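Local atomic coordinates of TqaL (Neurospora crassa, PDB entry 7EEH), a protein that belongs to the 2OG-Fe dioxygenase family of the cupin clan and holds an iron(III) ion in its metal site. Residues Q145-P150 and D248-H253; D186-T191 and F275-V280; H190-Y195 and T243-D248; F211-N216 and Q229-R234. The protein carries 1 engineered substitution. One frame throughout, in Å; residues are numbered along the deposited sequence.

Interaction 1 of 4, residues Q145-P150 and D248-H253. With FE (Fe (III) ion), chain H.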
# COMPACT_ATOMS: atom_id res chain seq x y z
N GLN B 145 -16.60 -21.42 -4.57
CA GLN B 145 -17.36 -22.56 -5.09
C GLN B 145 -16.42 -23.68 -5.52
O GLN B 145 -15.46 -23.45 -6.26
CB GLN B 145 -18.23 -22.11 -6.27
CG GLN B 145 -19.37 -21.18 -5.88
CD GLN B 145 -20.44 -21.08 -6.96
OE1 GLN B 145 -20.22 -21.45 -8.12
NE2 GLN B 145 -21.62 -20.59 -6.59
N THR B 146 -16.70 -24.90 -5.05
CA THR B 146 -15.88 -26.07 -5.36
C THR B 146 -16.78 -27.24 -5.72
O THR B 146 -18.01 -27.18 -5.59
CB THR B 146 -14.99 -26.48 -4.17
OG1 THR B 146 -15.82 -26.74 -3.05
CG2 THR B 146 -14.00 -25.39 -3.83
N THR B 147 -16.15 -28.34 -6.13
CA THR B 147 -16.83 -29.62 -6.33
C THR B 147 -17.42 -30.14 -5.02
O THR B 147 -16.73 -30.20 -4.00
CB THR B 147 -15.85 -30.64 -6.90
OG1 THR B 147 -15.22 -30.10 -8.06
CG2 THR B 147 -16.57 -31.94 -7.27
N HIS B 148 -18.68 -30.53 -5.04
CA HIS B 148 -19.36 -30.99 -3.83
C HIS B 148 -19.21 -32.50 -3.66
O HIS B 148 -19.65 -33.27 -4.51
CB HIS B 148 -20.83 -30.59 -3.87
CG HIS B 148 -21.05 -29.14 -3.58
ND1 HIS B 148 -22.29 -28.61 -3.34
CD2 HIS B 148 -20.17 -28.11 -3.48
CE1 HIS B 148 -22.18 -27.31 -3.11
NE2 HIS B 148 -20.90 -26.99 -3.19
N ARG B 149 -18.59 -32.92 -2.55
CA ARG B 149 -18.53 -34.35 -2.23
C ARG B 149 -19.93 -34.83 -1.86
O ARG B 149 -20.58 -34.20 -1.02
CB ARG B 149 -17.58 -34.63 -1.06
CG ARG B 149 -16.11 -34.40 -1.35
CD ARG B 149 -15.21 -35.00 -0.27
NE ARG B 149 -13.81 -34.64 -0.48
CZ ARG B 149 -13.02 -35.23 -1.36
NH1 ARG B 149 -13.49 -36.22 -2.10
NH2 ARG B 149 -11.77 -34.82 -1.51
N PRO B 150 -20.42 -35.92 -2.47
CA PRO B 150 -21.79 -36.37 -2.17
C PRO B 150 -22.05 -36.67 -0.71
O PRO B 150 -23.19 -36.51 -0.26
CB PRO B 150 -21.93 -37.63 -3.03
CG PRO B 150 -21.06 -37.35 -4.20
CD PRO B 150 -19.86 -36.61 -3.63
N ASP B 248 -9.16 -29.69 -2.22
CA ASP B 248 -8.83 -31.11 -2.09
C ASP B 248 -9.66 -31.99 -3.02
O ASP B 248 -9.26 -33.13 -3.31
CB ASP B 248 -9.02 -31.55 -0.64
CG ASP B 248 -8.60 -33.00 -0.40
OD1 ASP B 248 -7.45 -33.36 -0.71
OD2 ASP B 248 -9.44 -33.78 0.09
N THR B 249 -10.80 -31.49 -3.49
CA THR B 249 -11.68 -32.21 -4.38
C THR B 249 -11.30 -32.06 -5.85
O THR B 249 -11.84 -32.79 -6.69
CB THR B 249 -13.12 -31.73 -4.19
OG1 THR B 249 -13.14 -30.30 -4.21
CG2 THR B 249 -13.68 -32.20 -2.86
N GLU B 250 -10.40 -31.15 -6.19
CA GLU B 250 -10.08 -30.90 -7.59
C GLU B 250 -8.61 -31.12 -7.91
O GLU B 250 -8.22 -30.95 -9.07
CB GLU B 250 -10.50 -29.48 -7.99
CG GLU B 250 -11.97 -29.22 -7.74
CD GLU B 250 -12.32 -27.76 -7.83
OE1 GLU B 250 -11.57 -27.02 -8.50
OE2 GLU B 250 -13.34 -27.37 -7.21
N ASN B 251 -7.81 -31.49 -6.91
CA ASN B 251 -6.40 -31.83 -7.05
C ASN B 251 -6.14 -33.14 -6.33
O ASN B 251 -6.86 -33.48 -5.39
CB ASN B 251 -5.45 -30.80 -6.41
CG ASN B 251 -5.63 -29.42 -6.96
OD1 ASN B 251 -5.03 -29.07 -7.97
ND2 ASN B 251 -6.42 -28.60 -6.26
N LYS B 252 -5.21 -33.92 -6.84
CA LYS B 252 -4.62 -35.00 -6.07
C LYS B 252 -3.25 -34.51 -5.66
O LYS B 252 -2.72 -33.57 -6.27
CB LYS B 252 -4.53 -36.32 -6.87
CG LYS B 252 -5.83 -37.05 -7.07
CD LYS B 252 -5.74 -38.25 -8.01
CE LYS B 252 -7.14 -38.83 -8.31
NZ LYS B 252 -7.14 -39.89 -9.37
N HIS B 253 -2.68 -35.11 -4.62
CA HIS B 253 -1.36 -34.66 -4.21
C HIS B 253 -0.57 -35.83 -3.64
O HIS B 253 -1.10 -36.91 -3.38
CB HIS B 253 -1.44 -33.50 -3.20
CG HIS B 253 -2.20 -33.83 -1.96
ND1 HIS B 253 -3.58 -33.79 -1.88
CD2 HIS B 253 -1.77 -34.20 -0.72
CE1 HIS B 253 -3.96 -34.11 -0.66
NE2 HIS B 253 -2.88 -34.37 0.06
FE FE H . -2.72 -35.43 1.92
O HOH W 1 -14.88 -29.08 -2.27
O HOH W 2 -2.75 -36.86 3.69

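Interaction 2 of 4, residues D186-T191 and F275-V280. With FE (Fe (III) ion), chain H.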
# COMPACT_ATOMS: atom_id res chain seq x y z
N ASP B 186 -7.31 -36.00 0.42
CA ASP B 186 -7.52 -36.11 1.85
C ASP B 186 -8.98 -36.33 2.23
O ASP B 186 -9.28 -36.46 3.42
CB ASP B 186 -7.02 -34.85 2.56
CG ASP B 186 -5.56 -34.56 2.31
OD1 ASP B 186 -4.77 -35.50 2.08
OD2 ASP B 186 -5.20 -33.36 2.36
N GLY B 187 -9.89 -36.33 1.26
CA GLY B 187 -11.30 -36.52 1.56
C GLY B 187 -11.99 -35.33 2.16
O GLY B 187 -13.02 -35.49 2.81
N VAL B 188 -11.45 -34.12 1.98
CA VAL B 188 -12.07 -32.92 2.55
C VAL B 188 -12.31 -31.93 1.41
O VAL B 188 -12.27 -32.31 0.24
CB VAL B 188 -11.19 -32.33 3.67
CG1 VAL B 188 -11.09 -33.31 4.87
CG2 VAL B 188 -9.80 -32.00 3.15
N ASP B 189 -12.59 -30.67 1.75
CA ASP B 189 -12.78 -29.62 0.75
C ASP B 189 -11.53 -28.78 0.52
O ASP B 189 -11.16 -28.54 -0.62
CB ASP B 189 -13.95 -28.70 1.15
CG ASP B 189 -15.30 -29.42 1.10
OD1 ASP B 189 -15.60 -30.04 0.06
OD2 ASP B 189 -16.04 -29.37 2.11
N HIS B 190 -10.89 -28.31 1.60
CA HIS B 190 -9.69 -27.48 1.50
C HIS B 190 -8.65 -28.00 2.49
O HIS B 190 -8.98 -28.26 3.65
CB HIS B 190 -9.97 -26.00 1.84
CG HIS B 190 -11.06 -25.39 1.03
ND1 HIS B 190 -10.84 -24.89 -0.24
CD2 HIS B 190 -12.36 -25.17 1.30
CE1 HIS B 190 -11.97 -24.40 -0.72
NE2 HIS B 190 -12.92 -24.56 0.20
N THR B 191 -7.41 -28.14 2.03
CA THR B 191 -6.31 -28.57 2.87
C THR B 191 -5.24 -27.49 2.88
O THR B 191 -4.87 -26.97 1.82
CB THR B 191 -5.68 -29.90 2.39
OG1 THR B 191 -6.65 -30.95 2.42
CG2 THR B 191 -4.48 -30.29 3.30
N PHE B 275 -7.26 -29.73 7.86
CA PHE B 275 -8.18 -30.44 6.97
C PHE B 275 -9.58 -29.87 7.18
O PHE B 275 -10.19 -30.14 8.23
CB PHE B 275 -8.22 -31.94 7.25
CG PHE B 275 -6.91 -32.67 7.07
CD1 PHE B 275 -6.42 -32.95 5.81
CD2 PHE B 275 -6.22 -33.17 8.17
CE1 PHE B 275 -5.24 -33.69 5.65
CE2 PHE B 275 -5.05 -33.90 8.02
CZ PHE B 275 -4.56 -34.16 6.76
N THR B 276 -10.11 -29.12 6.20
CA THR B 276 -11.38 -28.43 6.38
C THR B 276 -12.43 -28.94 5.39
O THR B 276 -12.19 -28.98 4.18
CB THR B 276 -11.19 -26.91 6.22
OG1 THR B 276 -10.32 -26.44 7.26
CG2 THR B 276 -12.54 -26.19 6.34
N ARG B 277 -13.61 -29.30 5.91
CA ARG B 277 -14.69 -29.81 5.07
C ARG B 277 -16.05 -29.42 5.63
O ARG B 277 -16.17 -29.06 6.81
CB ARG B 277 -14.61 -31.33 4.92
CG ARG B 277 -14.73 -32.10 6.26
CD ARG B 277 -15.04 -33.58 6.03
NE ARG B 277 -14.98 -34.38 7.26
CZ ARG B 277 -15.91 -34.34 8.22
NH1 ARG B 277 -16.97 -33.55 8.11
NH2 ARG B 277 -15.78 -35.11 9.29
N ARG B 278 -17.07 -29.48 4.77
CA ARG B 278 -18.45 -29.39 5.23
C ARG B 278 -18.79 -30.63 6.06
O ARG B 278 -18.15 -31.68 5.91
CB ARG B 278 -19.41 -29.25 4.04
CG ARG B 278 -19.21 -27.96 3.20
CD ARG B 278 -19.53 -26.73 4.02
NE ARG B 278 -20.00 -25.58 3.25
CZ ARG B 278 -20.23 -24.38 3.79
NH1 ARG B 278 -20.01 -24.18 5.09
NH2 ARG B 278 -20.66 -23.36 3.04
N PRO B 279 -19.77 -30.54 6.95
CA PRO B 279 -20.11 -31.69 7.80
C PRO B 279 -20.70 -32.83 6.99
O PRO B 279 -21.20 -32.66 5.88
CB PRO B 279 -21.15 -31.13 8.79
CG PRO B 279 -21.70 -29.93 8.12
CD PRO B 279 -20.61 -29.36 7.26
N VAL B 280 -20.65 -34.02 7.59
CA VAL B 280 -21.25 -35.19 6.96
C VAL B 280 -22.76 -35.03 6.90
O VAL B 280 -23.39 -34.53 7.84
CB VAL B 280 -20.85 -36.47 7.72
CG1 VAL B 280 -21.51 -37.70 7.12
CG2 VAL B 280 -19.33 -36.63 7.71
FE FE H . -2.72 -35.43 1.92
O HOH W 2 -2.75 -36.86 3.69

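Interaction 3 of 4, residues H190-Y195 and T243-D248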
# COMPACT_ATOMS: atom_id res chain seq x y z
N HIS B 190 -10.89 -28.31 1.60
CA HIS B 190 -9.69 -27.48 1.50
C HIS B 190 -8.65 -28.00 2.49
O HIS B 190 -8.98 -28.26 3.65
CB HIS B 190 -9.97 -26.00 1.84
CG HIS B 190 -11.06 -25.39 1.03
ND1 HIS B 190 -10.84 -24.89 -0.24
CD2 HIS B 190 -12.36 -25.17 1.30
CE1 HIS B 190 -11.97 -24.40 -0.72
NE2 HIS B 190 -12.92 -24.56 0.20
N THR B 191 -7.41 -28.14 2.03
CA THR B 191 -6.31 -28.57 2.87
C THR B 191 -5.24 -27.49 2.88
O THR B 191 -4.87 -26.97 1.82
CB THR B 191 -5.68 -29.90 2.39
OG1 THR B 191 -6.65 -30.95 2.42
CG2 THR B 191 -4.48 -30.29 3.30
N MSE B 192 -4.75 -27.15 4.07
CA MSE B 192 -3.70 -26.15 4.24
C MSE B 192 -2.57 -26.77 5.06
O MSE B 192 -2.81 -27.39 6.12
CB MSE B 192 -4.23 -24.88 4.93
CG MSE B 192 -3.19 -23.76 5.09
SE MSE B 192 -3.97 -22.01 5.30
CE MSE B 192 -3.94 -21.75 7.27
N THR B 193 -1.34 -26.65 4.57
CA THR B 193 -0.15 -27.17 5.25
C THR B 193 0.83 -26.03 5.44
O THR B 193 1.29 -25.43 4.46
CB THR B 193 0.49 -28.30 4.45
OG1 THR B 193 0.88 -27.81 3.17
CG2 THR B 193 -0.52 -29.42 4.26
N THR B 194 1.16 -25.75 6.69
CA THR B 194 1.98 -24.61 7.06
C THR B 194 3.20 -25.13 7.80
O THR B 194 3.08 -25.94 8.72
CB THR B 194 1.18 -23.63 7.92
OG1 THR B 194 0.15 -23.03 7.12
CG2 THR B 194 2.06 -22.54 8.52
N TYR B 195 4.38 -24.69 7.37
CA TYR B 195 5.65 -25.17 7.87
C TYR B 195 6.07 -24.35 9.09
O TYR B 195 6.08 -23.12 9.05
CB TYR B 195 6.68 -25.07 6.76
CG TYR B 195 8.12 -25.27 7.11
CD1 TYR B 195 8.90 -24.22 7.59
CD2 TYR B 195 8.74 -26.49 6.87
CE1 TYR B 195 10.25 -24.40 7.87
CE2 TYR B 195 10.08 -26.68 7.15
CZ TYR B 195 10.83 -25.64 7.65
OH TYR B 195 12.17 -25.83 7.91
N THR B 243 3.33 -21.75 3.34
CA THR B 243 1.96 -22.25 3.42
C THR B 243 1.43 -22.63 2.04
O THR B 243 1.45 -21.81 1.11
CB THR B 243 1.02 -21.20 4.05
OG1 THR B 243 1.36 -21.01 5.44
CG2 THR B 243 -0.42 -21.67 3.99
N LEU B 244 0.96 -23.87 1.93
CA LEU B 244 0.27 -24.37 0.74
C LEU B 244 -1.20 -24.57 1.08
O LEU B 244 -1.52 -25.19 2.10
CB LEU B 244 0.87 -25.71 0.30
CG LEU B 244 0.10 -26.42 -0.81
CD1 LEU B 244 0.25 -25.65 -2.13
CD2 LEU B 244 0.53 -27.89 -0.95
N LEU B 245 -2.09 -24.04 0.24
CA LEU B 245 -3.52 -24.26 0.37
C LEU B 245 -4.04 -24.83 -0.95
O LEU B 245 -3.69 -24.33 -2.02
CB LEU B 245 -4.24 -22.94 0.70
CG LEU B 245 -5.77 -22.90 0.75
CD1 LEU B 245 -6.26 -23.69 1.94
CD2 LEU B 245 -6.22 -21.46 0.86
N LEU B 246 -4.85 -25.88 -0.89
CA LEU B 246 -5.31 -26.54 -2.12
C LEU B 246 -6.76 -26.98 -1.98
O LEU B 246 -7.21 -27.34 -0.90
CB LEU B 246 -4.43 -27.75 -2.48
CG LEU B 246 -4.27 -28.92 -1.51
CD1 LEU B 246 -5.39 -29.95 -1.64
CD2 LEU B 246 -2.92 -29.59 -1.74
N VAL B 247 -7.47 -26.96 -3.11
CA VAL B 247 -8.84 -27.47 -3.17
C VAL B 247 -8.74 -28.99 -3.28
O VAL B 247 -8.27 -29.52 -4.28
CB VAL B 247 -9.61 -26.88 -4.35
CG1 VAL B 247 -11.03 -27.52 -4.47
CG2 VAL B 247 -9.70 -25.36 -4.21
N ASP B 248 -9.16 -29.69 -2.22
CA ASP B 248 -8.83 -31.11 -2.09
C ASP B 248 -9.66 -31.99 -3.02
O ASP B 248 -9.26 -33.13 -3.31
CB ASP B 248 -9.02 -31.55 -0.64
CG ASP B 248 -8.60 -33.00 -0.40
OD1 ASP B 248 -7.45 -33.36 -0.71
OD2 ASP B 248 -9.44 -33.78 0.09

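Interaction 4 of 4, residues F211-N216 and Q229-R234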
# COMPACT_ATOMS: atom_id res chain seq x y z
N PHE B 211 3.86 -32.55 -4.53
CA PHE B 211 3.41 -32.50 -5.92
C PHE B 211 1.89 -32.43 -5.94
O PHE B 211 1.22 -33.08 -5.13
CB PHE B 211 3.87 -33.74 -6.69
CG PHE B 211 5.35 -33.92 -6.70
CD1 PHE B 211 6.13 -33.27 -7.64
CD2 PHE B 211 5.98 -34.72 -5.76
CE1 PHE B 211 7.51 -33.41 -7.65
CE2 PHE B 211 7.36 -34.87 -5.76
CZ PHE B 211 8.12 -34.21 -6.71
N MSE B 212 1.34 -31.66 -6.86
CA MSE B 212 -0.08 -31.74 -7.07
C MSE B 212 -0.35 -32.16 -8.50
O MSE B 212 0.36 -31.75 -9.42
CB MSE B 212 -0.75 -30.42 -6.76
CG MSE B 212 -0.69 -30.08 -5.27
SE MSE B 212 -1.09 -28.20 -5.17
CE MSE B 212 -2.66 -28.26 -6.26
N HIS B 213 -1.38 -32.99 -8.65
CA HIS B 213 -1.67 -33.68 -9.89
C HIS B 213 -3.11 -33.39 -10.27
O HIS B 213 -3.94 -33.08 -9.42
CB HIS B 213 -1.44 -35.19 -9.76
CG HIS B 213 -0.29 -35.57 -8.87
ND1 HIS B 213 1.00 -35.71 -9.34
CD2 HIS B 213 -0.24 -35.83 -7.55
CE1 HIS B 213 1.79 -36.05 -8.34
NE2 HIS B 213 1.07 -36.13 -7.24
N ASP B 214 -3.40 -33.50 -11.57
CA ASP B 214 -4.79 -33.44 -11.99
C ASP B 214 -5.48 -34.75 -11.63
O ASP B 214 -4.86 -35.71 -11.18
CB ASP B 214 -4.90 -33.10 -13.49
CG ASP B 214 -4.31 -34.18 -14.39
OD1 ASP B 214 -4.66 -35.36 -14.24
OD2 ASP B 214 -3.51 -33.83 -15.28
N MSE B 215 -6.80 -34.78 -11.79
CA MSE B 215 -7.62 -35.93 -11.37
C MSE B 215 -7.36 -37.19 -12.19
O MSE B 215 -7.82 -38.21 -11.80
CB MSE B 215 -9.10 -35.53 -11.32
CG MSE B 215 -9.34 -34.30 -10.51
SE MSE B 215 -8.95 -34.61 -8.66
CE MSE B 215 -10.24 -35.89 -8.16
N ASN B 216 -6.59 -37.10 -13.25
CA ASN B 216 -6.29 -38.27 -14.06
C ASN B 216 -5.03 -39.00 -13.60
O ASN B 216 -4.71 -40.06 -14.15
CB ASN B 216 -6.16 -37.88 -15.53
CG ASN B 216 -7.47 -37.37 -16.11
OD1 ASN B 216 -8.55 -37.77 -15.67
ND2 ASN B 216 -7.37 -36.48 -17.09
N GLN B 229 3.07 -35.44 -17.40
CA GLN B 229 1.92 -34.93 -18.14
C GLN B 229 0.75 -34.59 -17.22
O GLN B 229 -0.13 -33.82 -17.63
CB GLN B 229 1.46 -35.96 -19.18
CG GLN B 229 2.53 -36.37 -20.19
CD GLN B 229 3.41 -37.53 -19.70
OE1 GLN B 229 3.69 -37.65 -18.51
NE2 GLN B 229 3.84 -38.38 -20.63
N ASN B 230 0.71 -35.14 -16.02
CA ASN B 230 -0.42 -34.93 -15.12
C ASN B 230 -0.05 -34.03 -13.95
O ASN B 230 -0.86 -33.87 -13.03
CB ASN B 230 -0.96 -36.27 -14.63
CG ASN B 230 -1.64 -37.04 -15.75
OD1 ASN B 230 -0.98 -37.66 -16.58
ND2 ASN B 230 -2.96 -36.97 -15.81
N LEU B 231 1.13 -33.43 -13.98
CA LEU B 231 1.63 -32.62 -12.88
C LEU B 231 1.13 -31.19 -12.99
O LEU B 231 1.38 -30.51 -14.00
CB LEU B 231 3.15 -32.66 -12.86
CG LEU B 231 3.66 -32.12 -11.54
CD1 LEU B 231 3.72 -33.21 -10.49
CD2 LEU B 231 5.00 -31.54 -11.78
N ARG B 232 0.44 -30.72 -11.95
CA ARG B 232 -0.10 -29.37 -11.91
C ARG B 232 0.76 -28.40 -11.11
O ARG B 232 0.74 -27.19 -11.40
CB ARG B 232 -1.51 -29.38 -11.32
CG ARG B 232 -2.46 -30.27 -12.09
CD ARG B 232 -3.64 -29.45 -12.60
NE ARG B 232 -4.57 -29.15 -11.52
CZ ARG B 232 -5.85 -29.53 -11.51
NH1 ARG B 232 -6.37 -30.20 -12.53
NH2 ARG B 232 -6.62 -29.22 -10.47
N SER B 233 1.50 -28.88 -10.12
CA SER B 233 2.32 -27.99 -9.32
C SER B 233 3.36 -28.81 -8.57
O SER B 233 3.14 -29.99 -8.28
CB SER B 233 1.47 -27.20 -8.33
OG SER B 233 2.20 -26.09 -7.84
N ARG B 234 4.49 -28.17 -8.27
CA ARG B 234 5.54 -28.72 -7.42
C ARG B 234 5.92 -27.65 -6.41
O ARG B 234 6.22 -26.52 -6.79
CB ARG B 234 6.76 -29.15 -8.25
CG ARG B 234 7.93 -29.74 -7.45
CD ARG B 234 8.88 -28.65 -6.90
NE ARG B 234 10.15 -29.19 -6.44
CZ ARG B 234 11.00 -28.52 -5.66
NH1 ARG B 234 10.71 -27.29 -5.25
NH2 ARG B 234 12.14 -29.09 -5.29

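Interaction 1 of 4, residues Q145-P150 and D248-H253
E250 OE2 is gripped by two donors of T147: the backbone N at 3.2 Å, with an N-H...O angle of 154°, and more weakly the hydroxyl OG1 at 3.4 Å. The amide comes in on the anti side of the carboxylate, slightly above its plane. With T147 OG1 turned beside its own backbone N (chi1 -53°), both donors converge on one oxygen, while E250 OE1 forms a salt bridge with R32. A water does the same from its own position, bridging the two loops. The water accepts from T146 OG1 at 2.6 Å and from T249 OG1, and it donates to T147 O, linking all three threonines. Further along, R149 stretches out from CG to NE and passes across T249, whose methyl CG2 lies over one face of the guanidinium, toward its rim and 3.4 Å from R149 CZ. At the guanidinium edge, R149 NH2 makes a salt bridge to D248 OD2 at 3.0 Å. As a hydrogen bond it is bent and weak, with the two planes 55° apart, and R149 NE turns to V188 O instead. D248 acts as a second-shell residue: OD2 also accepts from V188 N and OD1 from D186 N, while OD1 lies at the edge of the H253 ring, in its plane. H253 NE2 binds the iron at 2.1 Å. With H184 and D186 as fellow ligands, it completes the two-histidine, one-carboxylate facial triad characteristic of 2OG-Fe dioxygenases.

Interaction 2 of 4, residues D186-T191 and F275-V280
D189 and H190 face T276 in a classic beta bulge, where strand 190-199 begins and its antiparallel neighbour 267-277 ends in the large sheet. T276 O takes both amides at 3.0 Å: H190 N in the carbonyl plane and nearly straight, D189 N from a tilt of 23°. T276 N returns a bond to H190 O. Just past the paired residues, D189 OD2 receives R278 N at 2.9 Å, nearly along the C-O axis, while D189 OD1 goes to Y154. V188 packs against the neighbouring strand, with CG1 4.0 Å from F275 CB and CB 3.8 Å from R277 CB. The loop leading into strand 190-199 carries an iron ligand, D186. Its carboxylate is nearly perpendicular to the F275 ring, and D186 OD2 lies in the ring plane at its edge, 3.3 Å from F275 CE1. T191 OG1 donates to the anti lone pair of D186 OD2 at 2.8 Å; hydroxyl and ring edge thus restrict the rotation of the carboxylate. The other oxygen, D186 OD1, binds the iron at 2.1 Å. D186 follows H184 by two positions and joins H253 at the metal, the HxD...H signature of the facial triad in this family.

Interaction 3 of 4, residues H190-Y195 and T243-D248
Strands 190-199 and 243-247 lie side by side in the large antiparallel sheet, consistent with one wall of the double-stranded beta-helix of the cupin clan; M192 and L245, a non-hydrogen-bonded pair, sit at the middle of the contact. The short segments run 171° apart in direction. Their ladder alternates regularly: T191 exchanges both backbone bonds with L246, and T193 does the same with L244, T193 N reaching L244 O at 2.9 Å. Between these rungs the backbones come close enough for CA-H...O contacts, the shortest from M192 CA to L244 O at 3.2 Å. T191, T193, L244 and L246 share the face turned to the metal side, where L246 CD1 meets T191 CB at 4.0 Å and L244 CB lies 3.6 Å from T193 OG1. On the face of M192 and L245 the cover is helix 128-141. There the selenomethionine M192 leaves the strand with CG anti to the backbone N (chi1 -178°), which brings CG to 3.6 Å from the methyl CG2 of T243, while L245 CD1 packs against M192 CB. At the far end two hydroxyls form a short chain of hydrogen bonds: T194 OG1 donates to T243 OG1 at 2.9 Å, and T243 OG1 is bonded in turn to L241 O.

Interaction 4 of 4, residues F211-N216 and Q229-R234
M212 O accepts two consecutive amides, R232 N at 2.7 Å and S233 N at 3.2 Å, and both reach it from the same face of its carbonyl plane. Such a fork marks a classic beta bulge, here shifting the register by one residue between M212 and H213. M212 N bonds in return to S233 O. Beyond the bulge, D214 N bonds to N230 O, and the D214 carboxylate acts as a hub. D214 OD1 takes N230 ND2 on its syn lone pair at 2.8 Å and N216 N on its anti lone pair, the latter closing an Asx turn. The carboxylate and amide planes stand 64° apart, yet OD1 lies close to the plane of the N230 amide. This antiparallel pairing belongs to the small three-stranded sheet, whose third strand, 252-255, carries an iron ligand. On one face L231 CD1 touches both rings, 3.7 Å from F211 CD1 and 3.9 Å from H213 ND1, a buried nitrogen without a polar partner; H213 NE2 bonds to S254. L231 also packs on L231 of the second subunit. R234 CG reaches F211 CE1 at 3.7 Å. R232, bent at chi2 (-121°) and again at chi3, curls back so that one face of its guanidinium lies over H213 O and D214 CA, while NH2 bonds to N251 OD1.

Interactions 1 and 2 supply H253 and D186 to one iron and share its bound water, their centres about 9 Å apart. D248 stitches them together: its OD2 meets V188 N at 2.8 Å and its N meets D189 O, also at 2.8 Å. Interaction 3 shares D248 with interaction 1 and H190 and T191 with interaction 2; strands 267-277 and 243-247 lie on either side of strand 190-199. Interaction 4 lies on the smaller sheet and joins interaction 1 through H213 N to K252 O at 2.8 Å. Its M212 SE touches L246 CD2 of interaction 3 at 4.1 Å, bringing the two sheets together near the metal.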